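PDB 3UBH: neural-cadherin from Drosophila melanogaster, which joins cells by binding copies of itself in a calcium-dependent manner, and so may help to sort different cell types. Local coordinates for residues Y362-D367 / F394-K399; P327-H332 / G408-R413. All coordinates share one frame; numbering follows the deposited sequence.

In the fold
Both contacts lie in the last of the four cadherin domains of this construct and belong to one mixed sheet. Across that sheet the strands run 328-335, 407-417, 391-400, 360-364. Contact 2 pairs the first two, which are parallel. Contact 1 pairs the last two, which are antiparallel. Their centres are about 10 Å apart. Along the chain, both segments of contact 1 fall between the two segments of contact 2. Strands 391-400 and 407-417 are consecutive and lie side by side, so they connect the contacts directly: Phe-394 is hydrogen-bonded through the backbone to Val-412, and Ala-398 to Gly-408. The two contacts thus join each outermost strand of this sheet to its central pair.

Contact 1 of 2, residues Y362-D367 / F394-K399; sequences YLVSDD and FIVTAK
Leu-363 and Thr-397 form the hydrogen-bonded pair at the centre of this antiparallel contact. Leu-363 N gives a nearly straight bond to Thr-397 O (2.9 Å, 169° at the hydrogen). Thr-397 N returns one to Leu-363 O (3.0 Å) and meets it from above the carbonyl plane. Val-396 CA makes a C-H...O contact with that same Leu-363 O.

Past Val-364 the edge strand ends, but the pairing goes on for one more residue. Ser-365 N binds Ile-395 O. Ser-365 OG lies between its own backbone N and carbonyl carbon (chi1 67°), which turns it to the opposite strand, where it accepts a bond from Ile-395 N (2.9 Å). A serine hydroxyl thus stands in for a backbone carbonyl.

One face of the sheet carries Tyr-362, Val-364, Val-396 and Ala-398. Here Tyr-362 CE2 rests on Ala-398 CB at 3.7 Å. Val-364 uses both methyls. CG1 touches CD1 and CE1 of the Phe-394 ring, while CG2 reaches Phe-394 CE1 and Val-396 CG1 (3.9 Å). Asp-366 adds its CB, packed on Phe-394 CB at 3.6 Å, and its carboxylate stands steeply to the ring, the planes 78° apart.

This face looks into the core of the cadherin beta sandwich. Strands 323-324, 343-350 and 369-371 of the second sheet lie against it. Leu-363 and Thr-397 point to the other, more exposed face.

Second-sheet residues also position the aromatic groups. Phe-369 stacks on the Phe-394 ring, and Tyr-362 OH is hydrogen-bonded to Ala-349 N, which ties the ring's far end across the sandwich. Asp-366 OD1 accepts a bond from His-368 N, which holds that oxygen against the backbone leading into strand 369-371.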
loop_
_atom_site.group_PDB
_atom_site.type_symbol
_atom_site.label_atom_id
_atom_site.label_comp_id
_atom_site.label_asym_id
_atom_site.label_seq_id
_atom_site.Cartn_x
_atom_site.Cartn_y
_atom_site.Cartn_z
ATOM N N TYR A 362 24.575 -23.581 -7.361
ATOM C CA TYR A 362 25.942 -24.090 -7.188
ATOM C C TYR A 362 26.825 -23.850 -8.407
ATOM O O TYR A 362 26.404 -24.063 -9.552
ATOM C CB TYR A 362 25.948 -25.584 -6.877
ATOM C CG TYR A 362 25.375 -25.967 -5.537
ATOM C CD1 TYR A 362 24.106 -26.531 -5.438
ATOM C CD2 TYR A 362 26.103 -25.779 -4.365
ATOM C CE1 TYR A 362 23.569 -26.892 -4.207
ATOM C CE2 TYR A 362 25.565 -26.141 -3.120
ATOM C CZ TYR A 362 24.298 -26.694 -3.055
ATOM O OH TYR A 362 23.768 -27.058 -1.839
ATOM N N LEU A 363 28.058 -23.422 -8.147
ATOM C CA LEU A 363 29.053 -23.222 -9.198
ATOM C C LEU A 363 30.362 -23.946 -8.869
ATOM O O LEU A 363 30.598 -24.354 -7.727
ATOM C CB LEU A 363 29.321 -21.727 -9.424
ATOM C CG LEU A 363 28.153 -20.735 -9.402
ATOM C CD1 LEU A 363 28.674 -19.306 -9.331
ATOM C CD2 LEU A 363 27.265 -20.906 -10.605
ATOM N N VAL A 364 31.213 -24.086 -9.879
ATOM C CA VAL A 364 32.509 -24.738 -9.731
ATOM C C VAL A 364 33.562 -23.957 -10.530
ATOM O O VAL A 364 33.298 -23.538 -11.658
ATOM C CB VAL A 364 32.393 -26.202 -10.176
ATOM C CG1 VAL A 364 33.705 -26.734 -10.656
ATOM C CG2 VAL A 364 31.855 -27.051 -9.029
ATOM N N SER A 365 34.737 -23.741 -9.938
ATOM C CA SER A 365 35.767 -22.880 -10.545
ATOM C C SER A 365 36.610 -23.567 -11.630
ATOM O O SER A 365 37.321 -22.906 -12.403
ATOM C CB SER A 365 36.674 -22.299 -9.463
ATOM O OG SER A 365 37.448 -23.308 -8.847
ATOM N N ASP A 366 36.521 -24.892 -11.691
ATOM C CA ASP A 366 37.290 -25.686 -12.640
ATOM C C ASP A 366 36.359 -26.303 -13.685
ATOM O O ASP A 366 35.593 -27.224 -13.372
ATOM C CB ASP A 366 38.026 -26.792 -11.884
ATOM C CG ASP A 366 39.248 -27.295 -12.615
ATOM O OD1 ASP A 366 39.174 -27.530 -13.837
ATOM O OD2 ASP A 366 40.284 -27.469 -11.942
ATOM N N ASP A 367 36.446 -25.827 -14.927
ATOM C CA ASP A 367 35.547 -26.309 -15.979
ATOM C C ASP A 367 35.733 -27.801 -16.366
ATOM O O ASP A 367 35.081 -28.298 -17.287
ATOM C CB ASP A 367 35.529 -25.357 -17.198
ATOM C CG ASP A 367 36.866 -25.296 -17.945
ATOM O OD1 ASP A 367 36.964 -24.478 -18.894
ATOM O OD2 ASP A 367 37.814 -26.058 -17.621
ATOM N N PHE A 394 39.886 -27.378 -6.603
ATOM C CA PHE A 394 39.035 -26.270 -7.029
ATOM C C PHE A 394 37.988 -25.852 -5.988
ATOM O O PHE A 394 37.848 -26.466 -4.929
ATOM C CB PHE A 394 38.338 -26.624 -8.339
ATOM C CG PHE A 394 37.399 -27.798 -8.228
ATOM C CD1 PHE A 394 36.046 -27.603 -7.915
ATOM C CD2 PHE A 394 37.858 -29.093 -8.427
ATOM C CE1 PHE A 394 35.177 -28.676 -7.819
ATOM C CE2 PHE A 394 36.995 -30.168 -8.331
ATOM C CZ PHE A 394 35.650 -29.960 -8.030
ATOM N N ILE A 395 37.224 -24.825 -6.331
ATOM C CA ILE A 395 36.306 -24.216 -5.396
ATOM C C ILE A 395 34.859 -24.385 -5.855
ATOM O O ILE A 395 34.547 -24.161 -7.031
ATOM C CB ILE A 395 36.669 -22.727 -5.194
ATOM C CG1 ILE A 395 38.096 -22.631 -4.654
ATOM C CG2 ILE A 395 35.686 -22.052 -4.246
ATOM C CD1 ILE A 395 38.588 -21.236 -4.400
ATOM N N VAL A 396 34.000 -24.814 -4.932
ATOM C CA VAL A 396 32.548 -24.785 -5.119
ATOM C C VAL A 396 31.990 -23.540 -4.457
ATOM O O VAL A 396 32.342 -23.198 -3.308
ATOM C CB VAL A 396 31.802 -25.921 -4.398
ATOM C CG1 VAL A 396 30.770 -26.542 -5.322
ATOM C CG2 VAL A 396 32.752 -26.937 -3.858
ATOM N N THR A 397 31.086 -22.883 -5.165
ATOM C CA THR A 397 30.378 -21.770 -4.594
ATOM C C THR A 397 28.954 -22.230 -4.419
ATOM O O THR A 397 28.448 -22.961 -5.271
ATOM C CB THR A 397 30.442 -20.554 -5.517
ATOM O OG1 THR A 397 31.815 -20.263 -5.807
ATOM C CG2 THR A 397 29.787 -19.345 -4.862
ATOM N N ALA A 398 28.345 -21.863 -3.289
ATOM C CA ALA A 398 26.884 -21.877 -3.140
ATOM C C ALA A 398 26.398 -20.433 -2.979
ATOM O O ALA A 398 26.735 -19.742 -2.004
ATOM C CB ALA A 398 26.451 -22.734 -1.976
ATOM N N LYS A 399 25.618 -19.989 -3.959
ATOM C CA LYS A 399 25.254 -18.586 -4.125
ATOM C C LYS A 399 23.747 -18.484 -3.954
ATOM O O LYS A 399 23.002 -19.187 -4.652
ATOM C CB LYS A 399 25.643 -18.167 -5.543
ATOM C CG LYS A 399 25.513 -16.704 -5.908
ATOM C CD LYS A 399 25.294 -16.586 -7.422
ATOM C CE LYS A 399 26.390 -15.767 -8.112
ATOM N NZ LYS A 399 26.267 -14.289 -7.923
#

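Contact 2 of 2, residues P327-H332 / G408-R413; sequences PDYQAH and GVATVR
Tyr-329 and Arg-413 link two parallel strands at an edge of the sheet. This is the parallel pairing of the A' and G strands in the Greek-key beta sandwich of a cadherin domain.

Backbone hydrogen bonds set the register. Tyr-329 N binds Thr-411 O (2.9 Å), Arg-413 N binds Tyr-329 O (2.8 Å) in the carbonyl plane, and Ala-331 N binds Arg-413 O. Tyr-329 is therefore paired with Val-412, and Gln-330 with Arg-413.

Apolar contacts lie on the inner face. Tyr-329 CB meets Val-412 CG2 at 4.1 Å. The ring comes edge-on to Ala-410 CB, with CE1 nearest, and continues between the sheets toward Leu-345, Val-347 and Phe-324. Its hydroxyl is hydrogen-bonded to Leu-326 N.

Charged and polar side chains meet on the other face. Arg-413 bends at its third torsion (chi3 -64°), which folds the guanidinium back over the neighbouring strand to Asp-328 and Gln-330. Its NH1 forms a salt bridge with Asp-328 OD1 (2.8 Å). NH2 adds a weak bond to the same oxygen, so one carboxylate oxygen takes both nitrogens. A weak and doubtful bond, modelled too short, also joins NH2 to Gln-330 OE1; the amide is turned 63° from the guanidinium. Replacing Arg-413 with an alanine would probably leave the Asp-328 carboxylate without its positive mate and strip the Gln-330 side chain of the guanidinium it packs against. Asp-328 OD1 lies close to the guanidinium plane, yet NH1 approaches it from above the carboxylate, 43° out of that plane.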
loop_
_atom_site.group_PDB
_atom_site.type_symbol
_atom_site.label_atom_id
_atom_site.label_comp_id
_atom_site.label_asym_id
_atom_site.label_seq_id
_atom_site.Cartn_x
_atom_site.Cartn_y
_atom_site.Cartn_z
ATOM N N PRO A 327 33.855 -28.196 5.878
ATOM C CA PRO A 327 34.765 -27.111 5.476
ATOM C C PRO A 327 35.474 -27.367 4.143
ATOM O O PRO A 327 35.934 -26.433 3.500
ATOM C CB PRO A 327 35.783 -27.062 6.621
ATOM C CG PRO A 327 35.774 -28.430 7.198
ATOM C CD PRO A 327 34.385 -28.971 7.016
ATOM N N ASP A 328 35.591 -28.627 3.755
ATOM C CA ASP A 328 36.148 -28.979 2.442
ATOM C C ASP A 328 35.752 -30.396 2.047
ATOM O O ASP A 328 35.371 -31.199 2.894
ATOM C CB ASP A 328 37.670 -28.786 2.383
ATOM C CG ASP A 328 38.396 -29.572 3.438
ATOM O OD1 ASP A 328 39.033 -30.597 3.080
ATOM O OD2 ASP A 328 38.330 -29.163 4.619
ATOM N N TYR A 329 35.815 -30.682 0.755
ATOM C CA TYR A 329 35.367 -31.964 0.237
ATOM C C TYR A 329 36.472 -32.645 -0.552
ATOM O O TYR A 329 37.252 -31.997 -1.262
ATOM C CB TYR A 329 34.123 -31.786 -0.633
ATOM C CG TYR A 329 32.935 -31.216 0.101
ATOM C CD1 TYR A 329 32.784 -29.837 0.263
ATOM C CD2 TYR A 329 31.957 -32.053 0.632
ATOM C CE1 TYR A 329 31.690 -29.308 0.953
ATOM C CE2 TYR A 329 30.858 -31.537 1.311
ATOM C CZ TYR A 329 30.729 -30.164 1.473
ATOM O OH TYR A 329 29.642 -29.654 2.160
ATOM N N GLN A 330 36.512 -33.963 -0.440
ATOM C CA GLN A 330 37.596 -34.754 -0.973
ATOM C C GLN A 330 37.034 -36.070 -1.507
ATOM O O GLN A 330 36.275 -36.743 -0.818
ATOM C CB GLN A 330 38.559 -35.031 0.167
ATOM C CG GLN A 330 39.964 -35.328 -0.232
ATOM C CD GLN A 330 40.853 -35.555 0.971
ATOM O OE1 GLN A 330 40.500 -35.188 2.092
ATOM N NE2 GLN A 330 42.016 -36.146 0.745
ATOM N N ALA A 331 37.396 -36.432 -2.734
ATOM C CA ALA A 331 37.059 -37.760 -3.272
ATOM C C ALA A 331 38.347 -38.462 -3.670
ATOM O O ALA A 331 39.250 -37.834 -4.219
ATOM C CB ALA A 331 36.115 -37.655 -4.452
ATOM N N HIS A 332 38.432 -39.754 -3.377
ATOM C CA HIS A 332 39.646 -40.526 -3.628
ATOM C C HIS A 332 39.444 -41.618 -4.665
ATOM O O HIS A 332 38.310 -41.933 -5.037
ATOM C CB HIS A 332 40.127 -41.177 -2.338
ATOM C CG HIS A 332 41.044 -40.319 -1.532
ATOM N ND1 HIS A 332 42.406 -40.271 -1.758
ATOM C CD2 HIS A 332 40.799 -39.479 -0.495
ATOM C CE1 HIS A 332 42.961 -39.438 -0.893
ATOM N NE2 HIS A 332 42.008 -38.944 -0.117
ATOM N N GLY A 408 28.727 -18.717 -0.267
ATOM C CA GLY A 408 29.511 -19.663 0.519
ATOM C C GLY A 408 30.489 -20.408 -0.386
ATOM O O GLY A 408 30.173 -20.712 -1.545
ATOM N N VAL A 409 31.680 -20.697 0.135
ATOM C CA VAL A 409 32.694 -21.404 -0.642
ATOM C C VAL A 409 33.410 -22.512 0.139
ATOM O O VAL A 409 33.558 -22.434 1.369
ATOM C CB VAL A 409 33.727 -20.430 -1.223
ATOM C CG1 VAL A 409 33.185 -19.735 -2.481
ATOM C CG2 VAL A 409 34.116 -19.425 -0.178
ATOM N N ALA A 410 33.848 -23.540 -0.596
ATOM C CA ALA A 410 34.623 -24.664 -0.036
ATOM C C ALA A 410 35.595 -25.262 -1.056
ATOM O O ALA A 410 35.337 -25.265 -2.263
ATOM C CB ALA A 410 33.702 -25.746 0.503
ATOM N N THR A 411 36.719 -25.761 -0.555
ATOM C CA THR A 411 37.703 -26.436 -1.389
ATOM C C THR A 411 37.159 -27.817 -1.765
ATOM O O THR A 411 36.489 -28.461 -0.952
ATOM C CB THR A 411 39.031 -26.576 -0.624
ATOM O OG1 THR A 411 39.453 -25.284 -0.149
ATOM C CG2 THR A 411 40.108 -27.189 -1.499
ATOM N N VAL A 412 37.429 -28.254 -2.997
ATOM C CA VAL A 412 37.205 -29.649 -3.395
ATOM C C VAL A 412 38.487 -30.242 -3.979
ATOM O O VAL A 412 39.137 -29.621 -4.838
ATOM C CB VAL A 412 36.070 -29.789 -4.418
ATOM C CG1 VAL A 412 35.885 -31.245 -4.835
ATOM C CG2 VAL A 412 34.798 -29.286 -3.835
ATOM N N ARG A 413 38.842 -31.436 -3.498
ATOM C CA ARG A 413 40.020 -32.153 -3.975
ATOM C C ARG A 413 39.554 -33.430 -4.639
ATOM O O ARG A 413 38.772 -34.202 -4.059
ATOM C CB ARG A 413 40.988 -32.481 -2.826
ATOM C CG ARG A 413 41.578 -31.262 -2.092
ATOM C CD ARG A 413 42.621 -31.619 -1.014
ATOM N NE ARG A 413 42.107 -32.396 0.120
ATOM C CZ ARG A 413 41.378 -31.913 1.129
ATOM N NH1 ARG A 413 41.033 -30.632 1.182
ATOM N NH2 ARG A 413 40.969 -32.727 2.095
#